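Local atomic coordinates of periplasmic protein TorT (Vibrio parahaemolyticus, PDB entry 3O1I), a protein that probably binds a small solute such as trimethylamine N-oxide in the periplasm and relays its presence to a partner sensor protein. Residues 203-206 with 207-211; 226-229 with 230-234; 278-282 with 283-287. All blocks are in the same frame, centred on the assembly; numbering follows the deposited sequence.

Overall arrangement
The three contacts follow one another along the chain without nesting or crossing, and each joins residues a few positions apart in adjoining segments, closing no long loop. Interaction 1 lies on helix 202-214, the crossover between strands 197-200 and 222-225 of the four-stranded parallel sheet. Interaction 2 follows that last strand, where the chain turns into helix 230-236. Interaction 3 lies farther on, where strand 278-280, paired antiparallel with 244-246, turns toward helix 287-291. Interaction 2 is the middle member: its V232 packs on I205 of interaction 1, and its Y233 on L285 of interaction 3. Interactions 1 and 3 do not touch, their nearest atoms lying about 11 Å apart.

Interaction 1 of 3, residues 203-206 with 207-211; sequences VAIE and AAISE
I209 holds CG1 anti to its own carbonyl carbon (chi1 -62°) and extends CD1 beyond it (chi2 171°), a course that carries the chain back along the helix toward I205. CG1 thereby lies 3.3 Å from I205 O, and CD1 ends 4.2 Å from I205 CG2. This is the apolar side-chain contact between the two segments, made methyl to methyl with the two chains crossing obliquely. Both isoleucines, one helical turn apart, also pack on L223 of strand 222-225, as does A208, so this side of helix 202-214 lies against the parallel sheet of the beta-alpha-beta unit. A204, by contrast, packs on Q182 of helix 179-192.

The backbone evidence is the i to i+4 pattern of an alpha-helix. A207 N donates to V203 O at 3.2 Å, A208 N to A204 O at 2.8 Å, and I209 N to I205 O at 2.9 Å. The I209 amide has a second, weak bond to E206 O, at 3.2 Å.

E206 directs its carboxylate away from 207-211 and packs on S229, without a hydrogen bond being assigned. At the other end E211 forms a salt bridge with R183 and a hydrogen bond with Q187, while S210 OG bonds to the backbone of another protein's chain.

The chemistry is thus divided by direction: the amides of A207, A208 and I209 are bonded to carbonyls one turn back, the aliphatic carbons of I205, A208 and I209 meet strand 222-225, and the polar ends of S210 and E211 find partners beyond this turn.

Interaction 2 of 3, residues 226-229 with 230-234; sequences VYLS and HGVYR
S229 is the N-cap of helix 230-236, and its side chain accepts a hydrogen bond from the amide of V232, three residues on. The bond runs from V232 N to S229 OG over 3.3 Å and is nearly straight at 168°. It is possible because OG stands between the backbone N and the carbonyl carbon of S229 (chi1 62°), which turns it over the first turn of the helix and brings it alongside the CG2 methyl of V232. The carbonyl of the same residue opens the helical pattern, with Y233 N donating to S229 O at 2.8 Å.

Outside the cap an apolar contact spans the same turn. L228, just before the N-cap, places CD1 3.8 Å from Y233 CB and 4.1 Å from V232 CG1. A contact between the residue preceding the N-cap and the fourth residue after the cap meets the definition of a hydrophobic staple, although Y233 contributes its CB and directs its ring elsewhere. L294 covers both L228 and Y233.

The first amide of the helix, H230 N, bonds to S18 OG. Farther on, R234 turns the edge of its guanidinium to G231 O, and beyond the two segments its NH2 meets an acidic side chain of another protein's chain in a salt bridge.

One serine therefore satisfies two helix amides, one through its hydroxyl and one through its carbonyl, while L228 CD1, 3.6 Å from Y233 N, probably shields the bond from Y233 N to S229 O.

Interaction 3 of 3, residues 278-282 with 283-287; sequences KPLTP and KTLHD
The hydroxyls of T281 and T284 meet across the turn that leaves strand 278-280, a reversal whose far side holds an inverse gamma turn centred on L285. A chi1 of 82° sets the T281 hydroxyl above its own main chain on the side of T284, bringing OG1 up to T284 OG1. The pair is hydrogen-bonded, with either hydroxyl a possible donor, but the modelled separation is too short for its exact length to be trusted at this resolution. The CG2 methyl of T281 lies alongside the T284 side chain, 3.6 Å from its CB.

T284 is also gripped through its carbonyl: K278, doubling back at its second and fourth torsions, donates from NZ to T284 O at 3.2 Å and to P279 O at 2.7 Å, tying strand to loop. A weak bond from H286 N to the same T284 O, at 3.1 Å, accompanies the gamma turn. Beside it the H286 ring turns its edge to K278 CE.

P282 carries the chain round the bend, its ring packing on N239. L280 CD2 and L285 CD2 touch at 3.5 Å, their side chains crossing at about a right angle. A water finishes the turn, bound to T281 OG1 at 2.7 Å and accepting from K283 N at 3.0 Å.

Interaction 1 of 3, residues 203-206 with 207-211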
loop_
_atom_site.group_PDB
_atom_site.type_symbol
_atom_site.label_atom_id
_atom_site.label_comp_id
_atom_site.label_asym_id
_atom_site.label_seq_id
_atom_site.Cartn_x
_atom_site.Cartn_y
_atom_site.Cartn_z
ATOM N N VAL D 203 -24.286 -6.936 -4.986
ATOM C CA VAL D 203 -22.890 -7.285 -4.747
ATOM C C VAL D 203 -22.813 -8.807 -4.652
ATOM O O VAL D 203 -22.116 -9.456 -5.433
ATOM C CB VAL D 203 -22.367 -6.614 -3.423
ATOM C CG1 VAL D 203 -20.978 -7.136 -3.044
ATOM C CG2 VAL D 203 -22.319 -5.107 -3.607
ATOM N N ALA D 204 -23.549 -9.375 -3.708
ATOM C CA ALA D 204 -23.546 -10.817 -3.548
ATOM C C ALA D 204 -23.784 -11.504 -4.899
ATOM O O ALA D 204 -22.917 -12.232 -5.396
ATOM C CB ALA D 204 -24.609 -11.231 -2.548
ATOM N N ILE D 205 -24.952 -11.254 -5.497
ATOM C CA ILE D 205 -25.298 -11.860 -6.774
ATOM C C ILE D 205 -24.195 -11.704 -7.811
ATOM O O ILE D 205 -23.827 -12.684 -8.446
ATOM C CB ILE D 205 -26.667 -11.318 -7.333
ATOM C CG1 ILE D 205 -27.819 -12.198 -6.833
ATOM C CG2 ILE D 205 -26.674 -11.301 -8.876
ATOM C CD1 ILE D 205 -28.085 -12.119 -5.344
ATOM N N GLU D 206 -23.645 -10.509 -7.993
ATOM C CA GLU D 206 -22.577 -10.369 -8.988
ATOM C C GLU D 206 -21.459 -11.409 -8.776
ATOM O O GLU D 206 -20.984 -12.039 -9.732
ATOM C CB GLU D 206 -21.978 -8.969 -8.940
ATOM C CG GLU D 206 -22.852 -7.896 -9.529
ATOM C CD GLU D 206 -22.278 -6.516 -9.300
ATOM O OE1 GLU D 206 -21.982 -6.193 -8.130
ATOM O OE2 GLU D 206 -22.120 -5.753 -10.275
ATOM N N ALA D 207 -21.052 -11.570 -7.513
ATOM C CA ALA D 207 -20.016 -12.521 -7.110
ATOM C C ALA D 207 -20.501 -13.938 -7.401
ATOM O O ALA D 207 -19.750 -14.753 -7.947
ATOM C CB ALA D 207 -19.707 -12.369 -5.608
ATOM N N ALA D 208 -21.750 -14.232 -7.031
ATOM C CA ALA D 208 -22.321 -15.552 -7.276
ATOM C C ALA D 208 -22.239 -15.912 -8.765
ATOM O O ALA D 208 -21.980 -17.062 -9.121
ATOM C CB ALA D 208 -23.759 -15.596 -6.798
ATOM N N ILE D 209 -22.446 -14.928 -9.635
ATOM C CA ILE D 209 -22.369 -15.189 -11.062
ATOM C C ILE D 209 -21.009 -15.768 -11.429
ATOM O O ILE D 209 -20.931 -16.745 -12.165
ATOM C CB ILE D 209 -22.606 -13.916 -11.895
ATOM C CG1 ILE D 209 -24.018 -13.387 -11.624
ATOM C CG2 ILE D 209 -22.408 -14.217 -13.386
ATOM C CD1 ILE D 209 -24.282 -12.032 -12.222
ATOM N N SER D 210 -19.929 -15.191 -10.920
ATOM C CA SER D 210 -18.616 -15.728 -11.259
ATOM C C SER D 210 -18.295 -16.987 -10.483
ATOM O O SER D 210 -17.609 -17.880 -10.984
ATOM C CB SER D 210 -17.532 -14.692 -11.013
ATOM O OG SER D 210 -17.536 -13.735 -12.048
ATOM N N GLU D 211 -18.802 -17.059 -9.258
ATOM C CA GLU D 211 -18.543 -18.209 -8.417
ATOM C C GLU D 211 -19.263 -19.456 -8.869
ATOM O O GLU D 211 -18.722 -20.543 -8.754
ATOM C CB GLU D 211 -18.871 -17.882 -6.956
ATOM C CG GLU D 211 -17.887 -16.882 -6.328
ATOM C CD GLU D 211 -16.433 -17.342 -6.435
ATOM O OE1 GLU D 211 -16.094 -18.361 -5.807
ATOM O OE2 GLU D 211 -15.628 -16.697 -7.145
#

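Interaction 2 of 3, residues 226-229 with 230-234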
loop_
_atom_site.group_PDB
_atom_site.type_symbol
_atom_site.label_atom_id
_atom_site.label_comp_id
_atom_site.label_asym_id
_atom_site.label_seq_id
_atom_site.Cartn_x
_atom_site.Cartn_y
_atom_site.Cartn_z
ATOM N N VAL D 226 -31.790 -8.283 -4.827
ATOM C CA VAL D 226 -32.744 -7.533 -4.014
ATOM C C VAL D 226 -32.814 -6.098 -4.544
ATOM O O VAL D 226 -33.576 -5.267 -4.036
ATOM C CB VAL D 226 -32.349 -7.536 -2.535
ATOM C CG1 VAL D 226 -33.422 -6.864 -1.691
ATOM C CG2 VAL D 226 -32.174 -8.962 -2.068
ATOM N N TYR D 227 -32.010 -5.822 -5.574
ATOM C CA TYR D 227 -31.985 -4.520 -6.255
ATOM C C TYR D 227 -31.159 -4.662 -7.528
ATOM O O TYR D 227 -30.577 -5.716 -7.762
ATOM C CB TYR D 227 -31.452 -3.391 -5.343
ATOM C CG TYR D 227 -29.986 -3.441 -4.952
ATOM C CD1 TYR D 227 -29.013 -2.832 -5.751
ATOM C CD2 TYR D 227 -29.574 -4.075 -3.770
ATOM C CE1 TYR D 227 -27.668 -2.849 -5.384
ATOM C CE2 TYR D 227 -28.229 -4.100 -3.396
ATOM C CZ TYR D 227 -27.279 -3.490 -4.210
ATOM O OH TYR D 227 -25.929 -3.573 -3.907
ATOM N N LEU D 228 -31.107 -3.625 -8.357
ATOM C CA LEU D 228 -30.383 -3.730 -9.619
ATOM C C LEU D 228 -29.082 -2.957 -9.694
ATOM O O LEU D 228 -28.886 -1.976 -8.978
ATOM C CB LEU D 228 -31.284 -3.273 -10.777
ATOM C CG LEU D 228 -30.637 -3.338 -12.164
ATOM C CD1 LEU D 228 -30.627 -4.774 -12.658
ATOM C CD2 LEU D 228 -31.384 -2.464 -13.123
ATOM N N SER D 229 -28.204 -3.404 -10.587
ATOM C CA SER D 229 -26.905 -2.780 -10.811
ATOM C C SER D 229 -26.445 -3.171 -12.204
ATOM O O SER D 229 -26.937 -4.134 -12.765
ATOM C CB SER D 229 -25.890 -3.258 -9.763
ATOM O OG SER D 229 -25.650 -4.655 -9.828
ATOM N N HIS D 230 -25.507 -2.432 -12.773
ATOM C CA HIS D 230 -25.041 -2.748 -14.116
ATOM C C HIS D 230 -24.558 -4.182 -14.249
ATOM O O HIS D 230 -24.468 -4.715 -15.354
ATOM C CB HIS D 230 -23.911 -1.806 -14.533
ATOM C CG HIS D 230 -24.303 -0.362 -14.560
ATOM N ND1 HIS D 230 -24.123 0.437 -15.671
ATOM C CD2 HIS D 230 -24.847 0.434 -13.609
ATOM C CE1 HIS D 230 -24.538 1.663 -15.401
ATOM N NE2 HIS D 230 -24.980 1.689 -14.157
ATOM N N GLY D 231 -24.243 -4.812 -13.126
ATOM C CA GLY D 231 -23.761 -6.179 -13.181
ATOM C C GLY D 231 -24.910 -7.150 -13.141
ATOM O O GLY D 231 -24.966 -8.091 -13.936
ATOM N N VAL D 232 -25.825 -6.920 -12.203
ATOM C CA VAL D 232 -27.009 -7.764 -12.060
ATOM C C VAL D 232 -27.858 -7.661 -13.332
ATOM O O VAL D 232 -28.563 -8.597 -13.688
ATOM C CB VAL D 232 -27.845 -7.357 -10.827
ATOM C CG1 VAL D 232 -29.146 -8.139 -10.784
ATOM C CG2 VAL D 232 -27.039 -7.623 -9.562
ATOM N N TYR D 233 -27.774 -6.522 -14.016
ATOM C CA TYR D 233 -28.504 -6.324 -15.262
ATOM C C TYR D 233 -27.911 -7.236 -16.330
ATOM O O TYR D 233 -28.627 -8.057 -16.897
ATOM C CB TYR D 233 -28.420 -4.870 -15.731
ATOM C CG TYR D 233 -28.954 -4.659 -17.132
ATOM C CD1 TYR D 233 -30.333 -4.701 -17.404
ATOM C CD2 TYR D 233 -28.079 -4.440 -18.198
ATOM C CE1 TYR D 233 -30.819 -4.526 -18.710
ATOM C CE2 TYR D 233 -28.547 -4.267 -19.495
ATOM C CZ TYR D 233 -29.912 -4.309 -19.749
ATOM O OH TYR D 233 -30.334 -4.123 -21.047
ATOM N N ARG D 234 -26.612 -7.102 -16.602
ATOM C CA ARG D 234 -25.960 -7.943 -17.613
ATOM C C ARG D 234 -26.258 -9.425 -17.359
ATOM O O ARG D 234 -26.286 -10.243 -18.286
ATOM C CB ARG D 234 -24.445 -7.748 -17.603
ATOM C CG ARG D 234 -23.809 -8.177 -18.898
ATOM C CD ARG D 234 -22.356 -8.519 -18.731
ATOM N NE ARG D 234 -22.108 -9.958 -18.578
ATOM C CZ ARG D 234 -22.364 -10.674 -17.483
ATOM N NH1 ARG D 234 -22.894 -10.115 -16.394
ATOM N NH2 ARG D 234 -22.060 -11.962 -17.467
#

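Interaction 3 of 3, residues 278-282 with 283-287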
loop_
_atom_site.group_PDB
_atom_site.type_symbol
_atom_site.label_atom_id
_atom_site.label_comp_id
_atom_site.label_asym_id
_atom_site.label_seq_id
_atom_site.Cartn_x
_atom_site.Cartn_y
_atom_site.Cartn_z
ATOM N N LYS D 278 -40.260 -1.689 -10.421
ATOM C CA LYS D 278 -40.642 -2.538 -11.541
ATOM C C LYS D 278 -39.920 -3.898 -11.555
ATOM O O LYS D 278 -38.695 -3.960 -11.459
ATOM C CB LYS D 278 -40.368 -1.810 -12.860
ATOM C CG LYS D 278 -40.823 -2.590 -14.078
ATOM C CD LYS D 278 -39.879 -2.411 -15.251
ATOM C CE LYS D 278 -40.319 -3.245 -16.461
ATOM N NZ LYS D 278 -40.292 -4.727 -16.239
ATOM N N PRO D 279 -40.679 -5.008 -11.677
ATOM C CA PRO D 279 -40.141 -6.376 -11.713
ATOM C C PRO D 279 -39.375 -6.617 -13.005
ATOM O O PRO D 279 -39.871 -6.282 -14.080
ATOM C CB PRO D 279 -41.394 -7.243 -11.653
ATOM C CG PRO D 279 -42.385 -6.385 -10.953
ATOM C CD PRO D 279 -42.146 -5.042 -11.578
ATOM N N LEU D 280 -38.179 -7.191 -12.904
ATOM C CA LEU D 280 -37.362 -7.479 -14.086
ATOM C C LEU D 280 -36.966 -8.949 -14.184
ATOM O O LEU D 280 -36.674 -9.595 -13.173
ATOM C CB LEU D 280 -36.085 -6.631 -14.094
ATOM C CG LEU D 280 -36.106 -5.200 -14.637
ATOM C CD1 LEU D 280 -34.701 -4.611 -14.552
ATOM C CD2 LEU D 280 -36.574 -5.200 -16.077
ATOM N N THR D 281 -36.956 -9.467 -15.411
ATOM C CA THR D 281 -36.595 -10.856 -15.666
ATOM C C THR D 281 -35.759 -10.883 -16.932
ATOM O O THR D 281 -35.700 -9.899 -17.660
ATOM C CB THR D 281 -37.824 -11.734 -15.894
ATOM O OG1 THR D 281 -38.246 -11.603 -17.257
ATOM C CG2 THR D 281 -38.958 -11.325 -14.962
ATOM N N PRO D 282 -35.117 -12.021 -17.222
ATOM C CA PRO D 282 -34.260 -12.215 -18.399
ATOM C C PRO D 282 -34.798 -11.707 -19.737
ATOM O O PRO D 282 -34.029 -11.396 -20.656
ATOM C CB PRO D 282 -34.033 -13.719 -18.404
ATOM C CG PRO D 282 -34.037 -14.049 -16.941
ATOM C CD PRO D 282 -35.215 -13.267 -16.443
ATOM N N LYS D 283 -36.119 -11.634 -19.852
ATOM C CA LYS D 283 -36.747 -11.166 -21.082
ATOM C C LYS D 283 -37.635 -9.951 -20.800
ATOM O O LYS D 283 -37.946 -9.180 -21.705
ATOM C CB LYS D 283 -37.579 -12.291 -21.709
ATOM C CG LYS D 283 -36.777 -13.509 -22.155
ATOM C CD LYS D 283 -37.709 -14.582 -22.702
ATOM C CE LYS D 283 -36.944 -15.761 -23.278
ATOM N NZ LYS D 283 -37.844 -16.781 -23.899
ATOM N N THR D 284 -38.027 -9.791 -19.537
ATOM C CA THR D 284 -38.874 -8.683 -19.088
ATOM C C THR D 284 -38.086 -7.370 -18.986
ATOM O O THR D 284 -38.430 -6.485 -18.197
ATOM C CB THR D 284 -39.467 -8.982 -17.695
ATOM O OG1 THR D 284 -40.132 -10.246 -17.719
ATOM C CG2 THR D 284 -40.469 -7.924 -17.298
ATOM N N LEU D 285 -37.045 -7.231 -19.800
ATOM C CA LEU D 285 -36.211 -6.034 -19.750
ATOM C C LEU D 285 -36.660 -4.877 -20.624
ATOM O O LEU D 285 -35.985 -4.529 -21.590
ATOM C CB LEU D 285 -34.764 -6.397 -20.099
ATOM C CG LEU D 285 -34.128 -7.500 -19.239
ATOM C CD1 LEU D 285 -32.679 -7.668 -19.633
ATOM C CD2 LEU D 285 -34.245 -7.153 -17.757
ATOM N N HIS D 286 -37.788 -4.269 -20.262
ATOM C CA HIS D 286 -38.341 -3.134 -21.009
ATOM C C HIS D 286 -37.361 -1.957 -21.023
ATOM O O HIS D 286 -37.038 -1.404 -19.970
ATOM C CB HIS D 286 -39.668 -2.676 -20.381
ATOM C CG HIS D 286 -40.722 -3.741 -20.329
ATOM N ND1 HIS D 286 -41.117 -4.455 -21.440
ATOM C CD2 HIS D 286 -41.479 -4.194 -19.302
ATOM C CE1 HIS D 286 -42.073 -5.302 -21.099
ATOM N NE2 HIS D 286 -42.311 -5.164 -19.808
ATOM N N ASP D 287 -36.904 -1.563 -22.209
ATOM C CA ASP D 287 -35.960 -0.454 -22.324
ATOM C C ASP D 287 -36.362 0.808 -21.560
ATOM O O ASP D 287 -35.590 1.316 -20.754
ATOM C CB ASP D 287 -35.723 -0.108 -23.800
ATOM C CG ASP D 287 -34.999 -1.212 -24.546
ATOM O OD1 ASP D 287 -34.644 -2.218 -23.896
ATOM O OD2 ASP D 287 -34.781 -1.079 -25.772
HETATM O O HOH W 1 -37.482 -13.884 -18.491
#